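Local coordinates for SusD-like protein BACOVA_02651 (Bacteroides ovatus, PDB 5E75) that binds polysaccharide at the cell surface and probably captures xyloglucan before its transport into the periplasm for degradation, at residues 144-153 / 504-515. Numbering follows the deposited sequence.
Sequences PVRPLNREED and QNPLLNEPPVPY
Asn-505 and Arg-146 join the C-terminal tail of this SusD-family protein to the loop that leads into helix 151-168. Asn-505 forms an Asx turn at the start of the 3-10 segment 506-509. Its CG lies anti to the backbone N (chi1 180°), which carries the amide across to 144-153. There ND2 reaches Arg-146 O at 2.9 Å, nearly straight, in the carbonyl plane and on a lone pair. OD1 accepts from Leu-507 N, so the amide's flip is fixed.

Val-145 and Leu-507 cross at about a right angle, CG1 to CD1. Leu-507 CD1 also lies against the Arg-146 to Pro-147 peptide. Leu-148 CD2 meets Leu-508 CD2 at 3.6 Å, again crossed, while CD1 rests near Leu-508 O and Glu-510 O. A water accepts from Leu-148 N and sits within reach of Leu-507 O and Pro-511 O.

Val-513 N bonds to Leu-148 O at 2.8 Å. Asn-149 ND2 returns a bond to Val-513 O from above that carbonyl plane, while its OD1 is held by Leu-133 N. Asn-149 OD1 approaches Tyr-515 CD1 at 3.7 Å, amide and ring planes 79° apart.

Pro-514 CB lies over one face of the Arg-150 guanidinium, offset toward the rim, 3.5 Å from NH2. Asp-153 holds that group's edge in a side-on salt bridge, NE to OD2 and NH2 to OD1. NE comes to OD2 from above the carboxylate plane. Arg-150 N, at the N-cap of helix 151-168, uses the anti lone pair of Asp-153 OD2 at 3.0 Å. With an alanine at Asp-153, the guanidinium is likely to lose its carboxylate partner and swing off Pro-514, and Arg-150 N to lose this acceptor. Tyr-515 N gives Asp-153 OD1 a weak bond at 3.4 Å, and a water bridges Asp-153 OD1 and Tyr-515 O.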
ATOM      1  N   PRO A 144      26.898   7.228  12.718  1.00 19.91           N
ATOM      2  CA  PRO A 144      25.959   6.526  11.847  1.00 15.82           C
ATOM      3  C   PRO A 144      26.153   5.020  11.880  1.00 18.57           C
ATOM      4  O   PRO A 144      25.291   4.307  11.375  1.00 18.13           O
ATOM      5  CB  PRO A 144      26.292   7.088  10.462  1.00 25.42           C
ATOM      6  CG  PRO A 144      27.702   7.470  10.543  1.00 29.70           C
ATOM      7  CD  PRO A 144      27.940   7.924  11.936  1.00 23.08           C
ATOM      8  N   VAL A 145      27.244   4.534  12.461  1.00 13.94           N
ATOM      9  CA  VAL A 145      27.469   3.087  12.555  1.00 13.19           C
ATOM     10  C   VAL A 145      26.758   2.547  13.792  1.00 17.25           C
ATOM     11  O   VAL A 145      27.315   2.511  14.887  1.00 17.23           O
ATOM     12  CB  VAL A 145      28.961   2.740  12.546  1.00 15.64           C
ATOM     13  CG1 VAL A 145      29.159   1.222  12.607  1.00 17.74           C
ATOM     14  CG2 VAL A 145      29.623   3.329  11.294  1.00 18.67           C
ATOM     15  N   ARG A 146      25.494   2.180  13.591  1.00 15.81           N
ATOM     16  CA  ARG A 146      24.585   1.786  14.660  1.00 16.82           C
ATOM     17  C   ARG A 146      23.953   0.437  14.332  1.00 13.24           C
ATOM     18  O   ARG A 146      23.698   0.153  13.165  1.00 14.04           O
ATOM     19  CB  ARG A 146      23.467   2.824  14.792  1.00 16.81           C
ATOM     20  CG  ARG A 146      23.946   4.239  15.083  1.00 25.58           C
ATOM     21  CD  ARG A 146      24.434   4.370  16.508  1.00 24.88           C
ATOM     22  NE  ARG A 146      24.876   5.734  16.807  1.00 28.70           N
ATOM     23  CZ  ARG A 146      24.933   6.254  18.030  1.00 39.32           C
ATOM     24  NH1 ARG A 146      24.563   5.535  19.082  1.00 39.64           N
ATOM     25  NH2 ARG A 146      25.355   7.501  18.201  1.00 36.52           N
ATOM     26  N   PRO A 147      23.666  -0.377  15.362  1.00 12.81           N
ATOM     27  CA  PRO A 147      23.137  -1.708  15.084  1.00 12.04           C
ATOM     28  C   PRO A 147      21.653  -1.727  14.751  1.00 11.29           C
ATOM     29  O   PRO A 147      20.898  -0.814  15.108  1.00 13.50           O
ATOM     30  CB  PRO A 147      23.366  -2.446  16.404  1.00 12.46           C
ATOM     31  CG  PRO A 147      23.352  -1.388  17.443  1.00 16.30           C
ATOM     32  CD  PRO A 147      23.956  -0.189  16.798  1.00 16.18           C
ATOM     33  N   LEU A 148      21.262  -2.779  14.049  1.00 10.46           N
ATOM     34  CA  LEU A 148      19.868  -3.112  13.855  1.00 11.65           C
ATOM     35  C   LEU A 148      19.220  -3.468  15.183  1.00 10.64           C
ATOM     36  O   LEU A 148      19.882  -3.962  16.095  1.00 10.78           O
ATOM     37  CB  LEU A 148      19.775  -4.322  12.937  1.00 11.92           C
ATOM     38  CG  LEU A 148      20.255  -4.134  11.497  1.00 11.12           C
ATOM     39  CD1 LEU A 148      20.551  -5.491  10.865  1.00 11.51           C
ATOM     40  CD2 LEU A 148      19.189  -3.406  10.725  1.00 12.05           C
ATOM     41  N   ASN A 149      17.914  -3.239  15.271  1.00 10.29           N
ATOM     42  CA  ASN A 149      17.122  -3.729  16.391  1.00 10.56           C
ATOM     43  C   ASN A 149      16.207  -4.868  15.968  1.00 11.29           C
ATOM     44  O   ASN A 149      15.889  -5.012  14.786  1.00 11.89           O
ATOM     45  CB  ASN A 149      16.324  -2.569  16.985  1.00 10.73           C
ATOM     46  CG  ASN A 149      17.224  -1.477  17.519  1.00 12.34           C
ATOM     47  OD1 ASN A 149      17.222  -0.340  17.031  1.00 11.00           O
ATOM     48  ND2 ASN A 149      18.023  -1.819  18.523  1.00 11.67           N
ATOM     49  N   ARG A 150      15.786  -5.687  16.929  1.00 11.25           N
ATOM     50  CA  ARG A 150      15.055  -6.915  16.612  1.00 11.27           C
ATOM     51  C   ARG A 150      13.642  -6.630  16.134  1.00 10.30           C
ATOM     52  O   ARG A 150      13.072  -5.599  16.452  1.00 11.08           O
ATOM     53  CB  ARG A 150      14.982  -7.821  17.840  1.00 12.82           C
ATOM     54  CG  ARG A 150      16.342  -8.170  18.443  1.00 13.71           C
ATOM     55  CD  ARG A 150      16.168  -8.819  19.812  1.00 20.25           C
ATOM     56  NE  ARG A 150      15.516  -7.883  20.719  1.00 19.80           N
ATOM     57  CZ  ARG A 150      15.327  -8.078  22.018  1.00 24.41           C
ATOM     58  NH1 ARG A 150      15.756  -9.192  22.602  1.00 24.92           N
ATOM     59  NH2 ARG A 150      14.724  -7.139  22.735  1.00 24.53           N
ATOM     60  N   GLU A 151      13.086  -7.544  15.350  1.00 10.48           N
ATOM     61  CA  GLU A 151      11.710  -7.426  14.905  1.00 11.31           C
ATOM     62  C   GLU A 151      10.750  -7.138  16.074  1.00  9.18           C
ATOM     63  O   GLU A 151       9.861  -6.296  15.937  1.00 10.68           O
ATOM     64  CB  GLU A 151      11.307  -8.687  14.122  1.00 11.11           C
ATOM     65  CG  GLU A 151      12.051  -8.806  12.783  1.00 11.94           C
ATOM     66  CD  GLU A 151      11.769 -10.083  12.003  1.00 13.32           C
ATOM     67  OE1 GLU A 151      10.888 -10.873  12.396  1.00 14.91           O
ATOM     68  OE2 GLU A 151      12.447 -10.308  10.979  1.00 16.16           O
ATOM     69  N   GLU A 152      10.907  -7.804  17.221  1.00 10.43           N
ATOM     70  CA  GLU A 152      10.007  -7.542  18.339  1.00 10.39           C
ATOM     71  C   GLU A 152      10.141  -6.114  18.867  1.00 11.69           C
ATOM     72  O   GLU A 152       9.140  -5.524  19.262  1.00 11.56           O
ATOM     73  CB  GLU A 152      10.175  -8.563  19.488  1.00 14.39           C
ATOM     74  CG  GLU A 152       9.577  -9.949  19.202  1.00 26.43           C
ATOM     75  CD  GLU A 152       8.080  -9.892  18.905  1.00 41.51           C
ATOM     76  OE1 GLU A 152       7.349  -9.283  19.722  1.00 28.79           O
ATOM     77  OE2 GLU A 152       7.642 -10.442  17.856  1.00 41.00           O
ATOM     78  N   ASP A 153      11.362  -5.576  18.884  1.00 10.89           N
ATOM     79  CA  ASP A 153      11.581  -4.193  19.294  1.00 10.26           C
ATOM     80  C   ASP A 153      10.849  -3.243  18.356  1.00 10.24           C
ATOM     81  O   ASP A 153      10.261  -2.251  18.801  1.00  9.95           O
ATOM     82  CB  ASP A 153      13.070  -3.802  19.247  1.00 12.09           C
ATOM     83  CG  ASP A 153      13.940  -4.553  20.236  1.00 17.28           C
ATOM     84  OD1 ASP A 153      13.665  -4.536  21.449  1.00 15.69           O
ATOM     85  OD2 ASP A 153      14.971  -5.094  19.781  1.00 21.29           O
ATOM     86  N   GLN A 504      28.400   1.956   4.274  1.00 16.12           N
ATOM     87  CA  GLN A 504      28.507   3.028   5.254  1.00 17.63           C
ATOM     88  C   GLN A 504      28.309   2.540   6.686  1.00 18.07           C
ATOM     89  O   GLN A 504      28.904   3.088   7.609  1.00 17.94           O
ATOM     90  CB  GLN A 504      27.504   4.138   4.932  1.00 18.52           C
ATOM     91  CG  GLN A 504      27.775   4.831   3.606  1.00 24.01           C
ATOM     92  CD  GLN A 504      29.193   5.375   3.508  1.00 38.00           C
ATOM     93  OE1 GLN A 504      29.730   5.924   4.473  1.00 40.00           O
ATOM     94  NE2 GLN A 504      29.813   5.206   2.343  1.00 36.52           N
ATOM     95  N   ASN A 505      27.479   1.512   6.864  1.00 15.55           N
ATOM     96  CA  ASN A 505      27.195   0.965   8.194  1.00 14.29           C
ATOM     97  C   ASN A 505      27.300  -0.560   8.187  1.00 15.55           C
ATOM     98  O   ASN A 505      26.304  -1.257   7.964  1.00 14.00           O
ATOM     99  CB  ASN A 505      25.804   1.390   8.672  1.00 12.36           C
ATOM    100  CG  ASN A 505      25.472   0.838  10.039  1.00 12.24           C
ATOM    101  OD1 ASN A 505      26.330   0.263  10.703  1.00 14.35           O
ATOM    102  ND2 ASN A 505      24.227   1.027  10.475  1.00 12.81           N
ATOM    103  N   PRO A 506      28.500  -1.093   8.430  1.00 13.98           N
ATOM    104  CA  PRO A 506      28.658  -2.554   8.386  1.00 15.78           C
ATOM    105  C   PRO A 506      27.841  -3.323   9.424  1.00 15.62           C
ATOM    106  O   PRO A 506      27.746  -4.553   9.318  1.00 16.21           O
ATOM    107  CB  PRO A 506      30.161  -2.769   8.621  1.00 18.42           C
ATOM    108  CG  PRO A 506      30.716  -1.445   9.014  1.00 28.82           C
ATOM    109  CD  PRO A 506      29.792  -0.392   8.532  1.00 17.87           C
ATOM    110  N   LEU A 507      27.249  -2.641  10.400  1.00 15.02           N
ATOM    111  CA  LEU A 507      26.436  -3.352  11.376  1.00 14.43           C
ATOM    112  C   LEU A 507      25.124  -3.817  10.764  1.00 12.56           C
ATOM    113  O   LEU A 507      24.423  -4.626  11.363  1.00 13.16           O
ATOM    114  CB  LEU A 507      26.185  -2.508  12.627  1.00 14.08           C
ATOM    115  CG  LEU A 507      27.434  -2.186  13.459  1.00 14.80           C
ATOM    116  CD1 LEU A 507      27.087  -1.338  14.666  1.00 16.17           C
ATOM    117  CD2 LEU A 507      28.145  -3.442  13.911  1.00 18.41           C
ATOM    118  N   LEU A 508      24.794  -3.332   9.569  1.00 13.09           N
ATOM    119  CA  LEU A 508      23.639  -3.855   8.850  1.00 12.38           C
ATOM    120  C   LEU A 508      23.847  -5.331   8.479  1.00 13.07           C
ATOM    121  O   LEU A 508      22.880  -6.040   8.212  1.00 15.02           O
ATOM    122  CB  LEU A 508      23.311  -3.013   7.616  1.00 12.99           C
ATOM    123  CG  LEU A 508      22.824  -1.587   7.899  1.00 12.47           C
ATOM    124  CD1 LEU A 508      22.592  -0.861   6.584  1.00 15.29           C
ATOM    125  CD2 LEU A 508      21.560  -1.533   8.768  1.00 15.65           C
ATOM    126  N   ASN A 509      25.094  -5.796   8.510  1.00 13.27           N
ATOM    127  CA  ASN A 509      25.409  -7.213   8.284  1.00 15.83           C
ATOM    128  C   ASN A 509      25.591  -8.018   9.570  1.00 16.72           C
ATOM    129  O   ASN A 509      25.958  -9.195   9.520  1.00 20.52           O
ATOM    130  CB  ASN A 509      26.688  -7.345   7.450  1.00 19.82           C
ATOM    131  CG  ASN A 509      26.436  -7.299   5.955  1.00 23.94           C
ATOM    132  OD1 ASN A 509      25.350  -7.621   5.479  1.00 27.65           O
ATOM    133  ND2 ASN A 509      27.458  -6.907   5.205  1.00 30.31           N
ATOM    134  N   GLU A 510      25.310  -7.404  10.715  1.00 14.46           N
ATOM    135  CA  GLU A 510      25.505  -8.046  12.009  1.00 16.22           C
ATOM    136  C   GLU A 510      24.164  -8.269  12.681  1.00 14.68           C
ATOM    137  O   GLU A 510      23.158  -7.685  12.285  1.00 14.33           O
ATOM    138  CB  GLU A 510      26.398  -7.181  12.897  1.00 16.05           C
ATOM    139  CG  GLU A 510      27.799  -6.953  12.317  1.00 15.31           C
ATOM    140  CD  GLU A 510      28.571  -8.248  12.154  1.00 25.82           C
ATOM    141  OE1 GLU A 510      28.395  -9.149  12.999  1.00 28.13           O
ATOM    142  OE2 GLU A 510      29.337  -8.370  11.175  1.00 30.52           O
ATOM    143  N   PRO A 511      24.137  -9.130  13.707  1.00 13.82           N
ATOM    144  CA  PRO A 511      22.863  -9.461  14.347  1.00 14.66           C
ATOM    145  C   PRO A 511      22.181  -8.244  14.971  1.00 11.40           C
ATOM    146  O   PRO A 511      22.881  -7.347  15.455  1.00 12.96           O
ATOM    147  CB  PRO A 511      23.278 -10.448  15.448  1.00 17.55           C
ATOM    148  CG  PRO A 511      24.549 -11.030  14.983  1.00 16.30           C
ATOM    149  CD  PRO A 511      25.246  -9.962  14.215  1.00 16.21           C
ATOM    150  N   PRO A 512      20.842  -8.216  14.971  1.00 12.26           N
ATOM    151  CA  PRO A 512      20.144  -7.150  15.698  1.00 12.31           C
ATOM    152  C   PRO A 512      20.271  -7.294  17.206  1.00 13.53           C
ATOM    153  O   PRO A 512      20.507  -8.395  17.744  1.00 14.97           O
ATOM    154  CB  PRO A 512      18.683  -7.305  15.247  1.00 12.28           C
ATOM    155  CG  PRO A 512      18.566  -8.718  14.839  1.00 17.82           C
ATOM    156  CD  PRO A 512      19.904  -9.128  14.295  1.00 12.97           C
ATOM    157  N   VAL A 513      20.125  -6.168  17.882  1.00 12.01           N
ATOM    158  CA  VAL A 513      20.289  -6.099  19.326  1.00 13.47           C
ATOM    159  C   VAL A 513      19.061  -5.462  19.940  1.00 14.38           C
ATOM    160  O   VAL A 513      18.263  -4.833  19.247  1.00 12.42           O
ATOM    161  CB  VAL A 513      21.533  -5.290  19.708  1.00 12.36           C
ATOM    162  CG1 VAL A 513      22.766  -5.843  18.982  1.00 16.99           C
ATOM    163  CG2 VAL A 513      21.360  -3.803  19.385  1.00 14.59           C
ATOM    164  N   PRO A 514      18.881  -5.630  21.252  1.00 13.50           N
ATOM    165  CA  PRO A 514      17.714  -5.007  21.879  1.00 11.91           C
ATOM    166  C   PRO A 514      17.759  -3.488  21.847  1.00 12.62           C
ATOM    167  O   PRO A 514      18.825  -2.893  21.971  1.00 15.56           O
ATOM    168  CB  PRO A 514      17.785  -5.499  23.334  1.00 14.84           C
ATOM    169  CG  PRO A 514      18.666  -6.711  23.286  1.00 17.46           C
ATOM    170  CD  PRO A 514      19.649  -6.464  22.196  1.00 14.45           C
ATOM    171  N   TYR A 515      16.590  -2.880  21.712  1.00 10.61           N
ATOM    172  CA  TYR A 515      16.465  -1.427  21.793  1.00 12.37           C
ATOM    173  C   TYR A 515      16.302  -0.991  23.246  1.00 14.19           C
ATOM    174  O   TYR A 515      15.630  -1.654  24.029  1.00 14.27           O
ATOM    175  CB  TYR A 515      15.256  -0.956  20.976  1.00 13.01           C
ATOM    176  CG  TYR A 515      15.139   0.553  20.859  1.00 12.54           C
ATOM    177  CD1 TYR A 515      16.074   1.287  20.140  1.00 12.48           C
ATOM    178  CD2 TYR A 515      14.096   1.240  21.450  1.00 11.41           C
ATOM    179  CE1 TYR A 515      15.980   2.669  20.025  1.00 12.22           C
ATOM    180  CE2 TYR A 515      13.987   2.631  21.340  1.00 12.47           C
ATOM    181  CZ  TYR A 515      14.931   3.330  20.626  1.00 11.25           C
ATOM    182  OH  TYR A 515      14.849   4.701  20.503  1.00 13.22           O
TER
HETATM  183  O   HOH W   1      23.286  -4.918  13.904  1.00 12.21           O
HETATM  184  O   HOH W   2      14.149  -4.028  24.122  1.00 22.66           O